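Local coordinates for aldehyde dehydrogenase (PDB 4H7N), which probably oxidises aldehydes to carboxylic acids with NAD+ as electron acceptor, as other members of the aldehyde dehydrogenase family do, at residues I240-A245 / V396-E401; T251-W256 / I418-L423. One frame throughout, in Å; residues are numbered along the deposited sequence.

Contact 1: residues I240-A245 / V396-E401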
ATOM      1  N   ILE A 240      -1.637 -29.950   3.161  1.00 25.72           N
ATOM      2  CA  ILE A 240      -1.446 -30.807   4.319  1.00 26.58           C
ATOM      3  C   ILE A 240      -2.705 -31.677   4.395  1.00 27.28           C
ATOM      4  O   ILE A 240      -3.862 -31.157   4.415  1.00 26.85           O
ATOM      5  CB  ILE A 240      -1.320 -29.987   5.626  1.00 26.44           C
ATOM      6  CG1 ILE A 240      -0.041 -29.138   5.623  1.00 27.48           C
ATOM      7  CG2 ILE A 240      -1.216 -30.905   6.830  1.00 27.40           C
ATOM      8  CD1 ILE A 240       0.060 -28.172   6.812  1.00 28.73           C
ATOM      9  N   VAL A 241      -2.474 -32.979   4.458  1.00 27.48           N
ATOM     10  CA  VAL A 241      -3.546 -33.996   4.567  1.00 27.21           C
ATOM     11  C   VAL A 241      -3.384 -34.711   5.903  1.00 28.96           C
ATOM     12  O   VAL A 241      -2.436 -35.500   6.103  1.00 28.90           O
ATOM     13  CB  VAL A 241      -3.472 -35.019   3.418  1.00 28.07           C
ATOM     14  CG1 VAL A 241      -4.629 -36.003   3.515  1.00 29.56           C
ATOM     15  CG2 VAL A 241      -3.544 -34.304   2.080  1.00 27.06           C
ATOM     16  N   LEU A 242      -4.263 -34.373   6.849  1.00 29.15           N
ATOM     17  CA  LEU A 242      -4.266 -35.009   8.159  1.00 31.19           C
ATOM     18  C   LEU A 242      -4.899 -36.378   8.104  1.00 33.09           C
ATOM     19  O   LEU A 242      -5.653 -36.732   7.159  1.00 30.79           O
ATOM     20  CB  LEU A 242      -5.003 -34.119   9.184  1.00 31.58           C
ATOM     21  CG  LEU A 242      -4.469 -32.676   9.269  1.00 32.62           C
ATOM     22  CD1 LEU A 242      -5.356 -31.879  10.213  1.00 34.40           C
ATOM     23  CD2 LEU A 242      -3.009 -32.643   9.721  1.00 31.76           C
ATOM     24  N   GLU A 243      -4.621 -37.123   9.176  1.00 34.75           N
ATOM     25  CA  GLU A 243      -4.977 -38.524   9.288  1.00 36.45           C
ATOM     26  C   GLU A 243      -6.479 -38.757   9.117  1.00 35.03           C
ATOM     27  O   GLU A 243      -6.861 -39.751   8.523  1.00 34.78           O
ATOM     28  CB  GLU A 243      -4.535 -38.980  10.686  1.00 41.52           C
ATOM     29  CG  GLU A 243      -4.581 -40.455  10.926  1.00 46.83           C
ATOM     30  CD  GLU A 243      -3.740 -40.805  12.153  1.00 53.24           C
ATOM     31  OE1 GLU A 243      -4.000 -40.247  13.251  1.00 57.61           O
ATOM     32  OE2 GLU A 243      -2.788 -41.589  12.007  1.00 54.04           O
ATOM     33  N   SER A 244      -7.305 -37.846   9.654  1.00 32.98           N
ATOM     34  CA  SER A 244      -8.769 -37.910   9.571  1.00 34.01           C
ATOM     35  C   SER A 244      -9.374 -37.481   8.212  1.00 33.25           C
ATOM     36  O   SER A 244     -10.601 -37.478   8.052  1.00 32.13           O
ATOM     37  CB  SER A 244      -9.376 -37.007  10.654  1.00 34.40           C
ATOM     38  OG  SER A 244      -9.052 -35.640  10.451  1.00 30.57           O
ATOM     39  N   ALA A 245      -8.538 -37.083   7.255  1.00 31.01           N
ATOM     40  CA  ALA A 245      -9.070 -36.485   6.000  1.00 31.13           C
ATOM     41  C   ALA A 245      -9.942 -37.432   5.191  1.00 31.12           C
ATOM     42  O   ALA A 245      -9.783 -38.625   5.280  1.00 32.73           O
ATOM     43  CB  ALA A 245      -7.928 -36.007   5.106  1.00 29.90           C
ATOM     44  N   VAL A 396      -5.543 -27.363   3.657  1.00 23.24           N
ATOM     45  CA  VAL A 396      -5.513 -28.342   4.736  1.00 23.59           C
ATOM     46  C   VAL A 396      -6.763 -29.180   4.665  1.00 24.40           C
ATOM     47  O   VAL A 396      -7.861 -28.628   4.567  1.00 26.91           O
ATOM     48  CB  VAL A 396      -5.500 -27.646   6.124  1.00 24.08           C
ATOM     49  CG1 VAL A 396      -5.391 -28.681   7.226  1.00 25.26           C
ATOM     50  CG2 VAL A 396      -4.318 -26.659   6.222  1.00 24.71           C
ATOM     51  N   PHE A 397      -6.595 -30.496   4.781  1.00 24.85           N
ATOM     52  CA  PHE A 397      -7.660 -31.465   4.735  1.00 26.08           C
ATOM     53  C   PHE A 397      -7.698 -32.225   6.033  1.00 27.07           C
ATOM     54  O   PHE A 397      -6.674 -32.728   6.536  1.00 28.20           O
ATOM     55  CB  PHE A 397      -7.469 -32.484   3.614  1.00 25.91           C
ATOM     56  CG  PHE A 397      -7.521 -31.905   2.244  1.00 25.59           C
ATOM     57  CD1 PHE A 397      -6.410 -31.288   1.707  1.00 24.78           C
ATOM     58  CD2 PHE A 397      -8.684 -31.986   1.483  1.00 26.90           C
ATOM     59  CE1 PHE A 397      -6.453 -30.733   0.454  1.00 23.78           C
ATOM     60  CE2 PHE A 397      -8.728 -31.458   0.206  1.00 26.03           C
ATOM     61  CZ  PHE A 397      -7.599 -30.841  -0.304  1.00 26.21           C
ATOM     62  N   ALA A 398      -8.896 -32.322   6.576  1.00 28.11           N
ATOM     63  CA  ALA A 398      -9.124 -33.151   7.721  1.00 30.05           C
ATOM     64  C   ALA A 398     -10.566 -33.660   7.763  1.00 31.21           C
ATOM     65  O   ALA A 398     -11.402 -33.363   6.885  1.00 30.65           O
ATOM     66  CB  ALA A 398      -8.777 -32.384   8.997  1.00 31.29           C
ATOM     67  N   GLY A 399     -10.836 -34.402   8.833  1.00 31.92           N
ATOM     68  CA  GLY A 399     -12.123 -35.021   9.083  1.00 33.35           C
ATOM     69  C   GLY A 399     -13.160 -34.021   9.482  1.00 33.70           C
ATOM     70  O   GLY A 399     -14.315 -34.345   9.480  1.00 33.24           O
ATOM     71  N   SER A 400     -12.766 -32.802   9.829  1.00 33.01           N
ATOM     72  CA  SER A 400     -13.735 -31.791  10.195  1.00 35.69           C
ATOM     73  C   SER A 400     -13.141 -30.444   9.892  1.00 34.68           C
ATOM     74  O   SER A 400     -11.931 -30.316   9.858  1.00 32.60           O
ATOM     75  CB  SER A 400     -14.073 -31.886  11.696  1.00 37.26           C
ATOM     76  OG  SER A 400     -12.972 -31.375  12.468  1.00 38.20           O
ATOM     77  N   GLU A 401     -13.981 -29.434   9.706  1.00 37.26           N
ATOM     78  CA  GLU A 401     -13.462 -28.125   9.445  1.00 39.19           C
ATOM     79  C   GLU A 401     -12.670 -27.596  10.650  1.00 38.90           C
ATOM     80  O   GLU A 401     -11.638 -26.974  10.464  1.00 34.76           O
ATOM     81  CB  GLU A 401     -14.539 -27.149   8.955  1.00 42.27           C
ATOM     82  CG  GLU A 401     -15.333 -26.445  10.036  1.00 48.16           C
ATOM     83  CD  GLU A 401     -16.356 -25.436   9.499  1.00 51.18           C
ATOM     84  OE1 GLU A 401     -17.039 -25.723   8.488  1.00 47.05           O
ATOM     85  OE2 GLU A 401     -16.502 -24.368  10.139  1.00 54.17           O
TER

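Contact 2: residues T251-W256 / I418-L423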
ATOM      1  N   THR A 251      -7.582 -36.440  -2.705  1.00 25.95           N
ATOM      2  CA  THR A 251      -6.776 -36.809  -3.866  1.00 25.05           C
ATOM      3  C   THR A 251      -7.333 -36.141  -5.127  1.00 26.13           C
ATOM      4  O   THR A 251      -6.547 -35.681  -5.952  1.00 26.39           O
ATOM      5  CB  THR A 251      -6.618 -38.332  -4.047  1.00 26.20           C
ATOM      6  OG1 THR A 251      -7.911 -38.935  -4.093  1.00 27.64           O
ATOM      7  CG2 THR A 251      -5.785 -38.937  -2.931  1.00 26.74           C
ATOM      8  N   SER A 252      -8.652 -36.061  -5.303  1.00 25.41           N
ATOM      9  CA  SER A 252      -9.170 -35.343  -6.467  1.00 25.30           C
ATOM     10  C   SER A 252      -8.828 -33.825  -6.385  1.00 25.49           C
ATOM     11  O   SER A 252      -8.475 -33.205  -7.387  1.00 25.35           O
ATOM     12  CB  SER A 252     -10.692 -35.528  -6.632  1.00 26.84           C
ATOM     13  OG  SER A 252     -11.073 -36.883  -6.886  1.00 27.88           O
ATOM     14  N   ALA A 253      -8.956 -33.222  -5.204  1.00 24.68           N
ATOM     15  CA  ALA A 253      -8.751 -31.790  -5.075  1.00 24.93           C
ATOM     16  C   ALA A 253      -7.277 -31.420  -5.328  1.00 25.15           C
ATOM     17  O   ALA A 253      -6.993 -30.435  -6.004  1.00 23.49           O
ATOM     18  CB  ALA A 253      -9.159 -31.321  -3.703  1.00 26.27           C
ATOM     19  N   ILE A 254      -6.374 -32.216  -4.756  1.00 24.29           N
ATOM     20  CA  ILE A 254      -4.927 -31.943  -4.844  1.00 25.55           C
ATOM     21  C   ILE A 254      -4.437 -32.204  -6.275  1.00 25.44           C
ATOM     22  O   ILE A 254      -3.641 -31.434  -6.818  1.00 24.14           O
ATOM     23  CB  ILE A 254      -4.156 -32.742  -3.798  1.00 24.70           C
ATOM     24  CG1 ILE A 254      -4.412 -32.097  -2.423  1.00 24.98           C
ATOM     25  CG2 ILE A 254      -2.673 -32.840  -4.137  1.00 25.60           C
ATOM     26  CD1 ILE A 254      -4.093 -32.958  -1.242  1.00 25.19           C
ATOM     27  N   LEU A 255      -4.983 -33.226  -6.924  1.00 26.73           N
ATOM     28  CA  LEU A 255      -4.621 -33.450  -8.323  1.00 26.75           C
ATOM     29  C   LEU A 255      -5.003 -32.250  -9.181  1.00 25.66           C
ATOM     30  O   LEU A 255      -4.198 -31.745  -9.989  1.00 26.53           O
ATOM     31  CB  LEU A 255      -5.267 -34.743  -8.830  1.00 27.29           C
ATOM     32  CG  LEU A 255      -5.076 -34.971 -10.322  1.00 28.00           C
ATOM     33  CD1 LEU A 255      -3.599 -35.167 -10.627  1.00 27.67           C
ATOM     34  CD2 LEU A 255      -5.956 -36.107 -10.795  1.00 28.65           C
ATOM     35  N   TRP A 256      -6.228 -31.771  -9.027  1.00 26.58           N
ATOM     36  CA  TRP A 256      -6.710 -30.623  -9.801  1.00 25.97           C
ATOM     37  C   TRP A 256      -5.870 -29.381  -9.485  1.00 26.56           C
ATOM     38  O   TRP A 256      -5.370 -28.686 -10.361  1.00 26.19           O
ATOM     39  CB  TRP A 256      -8.202 -30.373  -9.568  1.00 28.18           C
ATOM     40  CG  TRP A 256      -8.679 -29.227 -10.383  1.00 28.42           C
ATOM     41  CD1 TRP A 256      -9.007 -29.241 -11.722  1.00 29.21           C
ATOM     42  CD2 TRP A 256      -8.793 -27.878  -9.956  1.00 27.10           C
ATOM     43  NE1 TRP A 256      -9.351 -27.974 -12.136  1.00 28.11           N
ATOM     44  CE2 TRP A 256      -9.227 -27.117 -11.076  1.00 26.17           C
ATOM     45  CE3 TRP A 256      -8.622 -27.241  -8.725  1.00 28.01           C
ATOM     46  CZ2 TRP A 256      -9.447 -25.745 -11.003  1.00 29.02           C
ATOM     47  CZ3 TRP A 256      -8.820 -25.870  -8.656  1.00 28.99           C
ATOM     48  CH2 TRP A 256      -9.227 -25.130  -9.791  1.00 28.34           C
ATOM     49  N   ILE A 418      -9.802 -25.140   2.862  1.00 23.60           N
ATOM     50  CA  ILE A 418     -10.081 -26.031   3.929  1.00 24.52           C
ATOM     51  C   ILE A 418     -10.969 -27.176   3.402  1.00 25.58           C
ATOM     52  O   ILE A 418     -12.091 -26.942   2.921  1.00 26.48           O
ATOM     53  CB  ILE A 418     -10.827 -25.309   5.090  1.00 25.30           C
ATOM     54  CG1 ILE A 418     -10.009 -24.108   5.622  1.00 25.06           C
ATOM     55  CG2 ILE A 418     -11.075 -26.305   6.182  1.00 25.97           C
ATOM     56  CD1 ILE A 418      -8.695 -24.481   6.302  1.00 24.79           C
ATOM     57  N   ASN A 419     -10.413 -28.386   3.427  1.00 25.65           N
ATOM     58  CA  ASN A 419     -11.059 -29.588   2.840  1.00 27.42           C
ATOM     59  C   ASN A 419     -11.274 -29.475   1.355  1.00 25.58           C
ATOM     60  O   ASN A 419     -12.075 -30.167   0.789  1.00 26.49           O
ATOM     61  CB  ASN A 419     -12.318 -29.938   3.619  1.00 28.58           C
ATOM     62  CG  ASN A 419     -11.958 -30.416   4.995  1.00 30.95           C
ATOM     63  OD1 ASN A 419     -10.870 -30.938   5.172  1.00 30.57           O
ATOM     64  ND2 ASN A 419     -12.825 -30.223   5.968  1.00 32.48           N
ATOM     65  N   ASP A 420     -10.461 -28.619   0.754  1.00 25.24           N
ATOM     66  CA  ASP A 420     -10.376 -28.415  -0.678  1.00 26.06           C
ATOM     67  C   ASP A 420      -9.014 -27.808  -0.998  1.00 25.81           C
ATOM     68  O   ASP A 420      -8.229 -27.518  -0.072  1.00 25.48           O
ATOM     69  CB  ASP A 420     -11.484 -27.483  -1.112  1.00 27.58           C
ATOM     70  CG  ASP A 420     -11.957 -27.750  -2.510  1.00 29.24           C
ATOM     71  OD1 ASP A 420     -11.133 -28.204  -3.363  1.00 31.22           O
ATOM     72  OD2 ASP A 420     -13.159 -27.466  -2.757  1.00 32.05           O
ATOM     73  N   ALA A 421      -8.695 -27.643  -2.292  1.00 26.21           N
ATOM     74  CA  ALA A 421      -7.405 -27.059  -2.672  1.00 25.87           C
ATOM     75  C   ALA A 421      -7.568 -26.063  -3.783  1.00 26.72           C
ATOM     76  O   ALA A 421      -8.431 -26.229  -4.659  1.00 25.95           O
ATOM     77  CB  ALA A 421      -6.407 -28.141  -3.101  1.00 25.87           C
ATOM     78  N   ALA A 422      -6.723 -25.024  -3.734  1.00 25.10           N
ATOM     79  CA  ALA A 422      -6.651 -23.981  -4.739  1.00 26.37           C
ATOM     80  C   ALA A 422      -7.934 -23.236  -4.994  1.00 26.24           C
ATOM     81  O   ALA A 422      -8.208 -22.854  -6.139  1.00 27.28           O
ATOM     82  CB  ALA A 422      -6.127 -24.576  -6.059  1.00 28.33           C
ATOM     83  N   LEU A 423      -8.734 -23.021  -3.957  1.00 26.63           N
ATOM     84  CA  LEU A 423     -10.051 -22.417  -4.181  1.00 28.04           C
ATOM     85  C   LEU A 423      -9.955 -21.031  -4.703  1.00 28.29           C
ATOM     86  O   LEU A 423     -10.844 -20.620  -5.482  1.00 28.69           O
ATOM     87  CB  LEU A 423     -10.939 -22.479  -2.938  1.00 28.27           C
ATOM     88  CG  LEU A 423     -11.480 -23.870  -2.694  1.00 28.99           C
ATOM     89  CD1 LEU A 423     -12.067 -23.986  -1.314  1.00 30.46           C
ATOM     90  CD2 LEU A 423     -12.518 -24.232  -3.764  1.00 31.51           C
TER

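Contact 1: residues I240-A245 / V396-E401
Ile240 and Val241 pair in parallel with Val396 and Phe397, near the end of two adjacent strands, 237-241 and 393-397, of a seven-stranded sheet. This mixed, mostly parallel sheet with helices on both faces is consistent with the catalytic domain of aldehyde dehydrogenases. Phe397 N donates to Ile240 O at 2.8 Å, nearly along the C=O axis. Leu242 N then donates to Phe397 O at 2.9 Å and carries the pairing one residue past strand 237-241. Ile240 O also lies at the Phe397 ring edge, 3.7 Å from Phe397 CD1. Val241 CG2 approaches Phe397 CD1 at 4.2 Å. Beyond the strands, Leu242 to Ala245 form a type I turn. It brings Ala245 CB to 3.9 Å from Phe397 CB. Leu242 CD1 packs on Ala398 CB at 3.7 Å. Ser244 places OG between its own backbone N and carbonyl carbon (chi1 64°), where OG accepts Gly399 N-H, with Gly399 N at 2.7 Å. The same OG bonds Glu403 OE1, so two partners grip it. On the Val241 and Phe397 face lies helix 247-259, touching both residues through Ile254. On the Ile240 and Val396 face lies helix 401-408, with helix 378-386 also against Ile240.

Contact 2: residues T251-W256 / I418-L423
Helix 247-259 packs here against the loop that follows strand 415-418, with Ala253 and Trp256 meeting Asp420, Ala421 and Ala422. Alanine methyls do most of the touching, with the indole of Trp256 at one end. Ala421 CB sits at 3.7 Å from Ala253 O, on the helix backbone. The two methyls, Ala253 CB and Ala421 CB, are 4.2 Å apart. Ala253 CB also touches Asp420 OD1 at 3.7 Å. That oxygen is engaged within the loop: Asp420 OD1 accepts the N-H of Ala421, with Ala421 N at 2.7 Å. The N-H meets its anti side, 20° out of the carboxylate plane. The bond ties the Asp420 carboxylate back onto its own chain and helps place OD1 beside Ala253 CB. With an alanine in place of this aspartate, Ala421 N would probably lose this acceptor, and a gap is likely to open beside Ala253 CB. Trp256 has CG anti to its backbone N (chi1 -179°), which carries the indole out beside the loop. Trp256 CZ3 is 4.0 Å from Ala422 CB. Ala422 O lies at the edge of the ring, in its plane, also 4.0 Å from Trp256 CZ3. Ala422 has a left-handed backbone conformation, and its CB points toward the helix as that of Ala421 does. From the second subunit, Trp470, Trp471 and Phe472 meet the Trp256 ring, and Asp468 brings a like charge close to Asp420 OD2. A strand of that subunit also pairs in parallel with Ile418, so the sheet runs on across the interface. Within the chain, Ala421 rests on Ala395 of strand 393-397 and Ile269 of strand 269-275, while Ile254 packs on Phe397, on Ile272 and on Phe282 of helix 279-292.

In the fold
From the N terminus, the chain runs through strand 237-241 into the turn of contact 1 and straight on to helix 247-259 of contact 2. Strand 393-397 then returns beside 237-241 and closes the loop of contact 1. Helix 401-408 leads on to strand 415-418, whose following loop closes contact 2. The four segments alternate, so the two loops cross. Their centres are about 12 Å apart, and Asn419 joins them: its OD1 is probably hydrogen-bonded to Ala398 N and its N to Val396 O. Contact 1 pairs two strands of the sheet. Contact 2 ties the helix over one face to the loop leaving the sheet's edge strand in this chain.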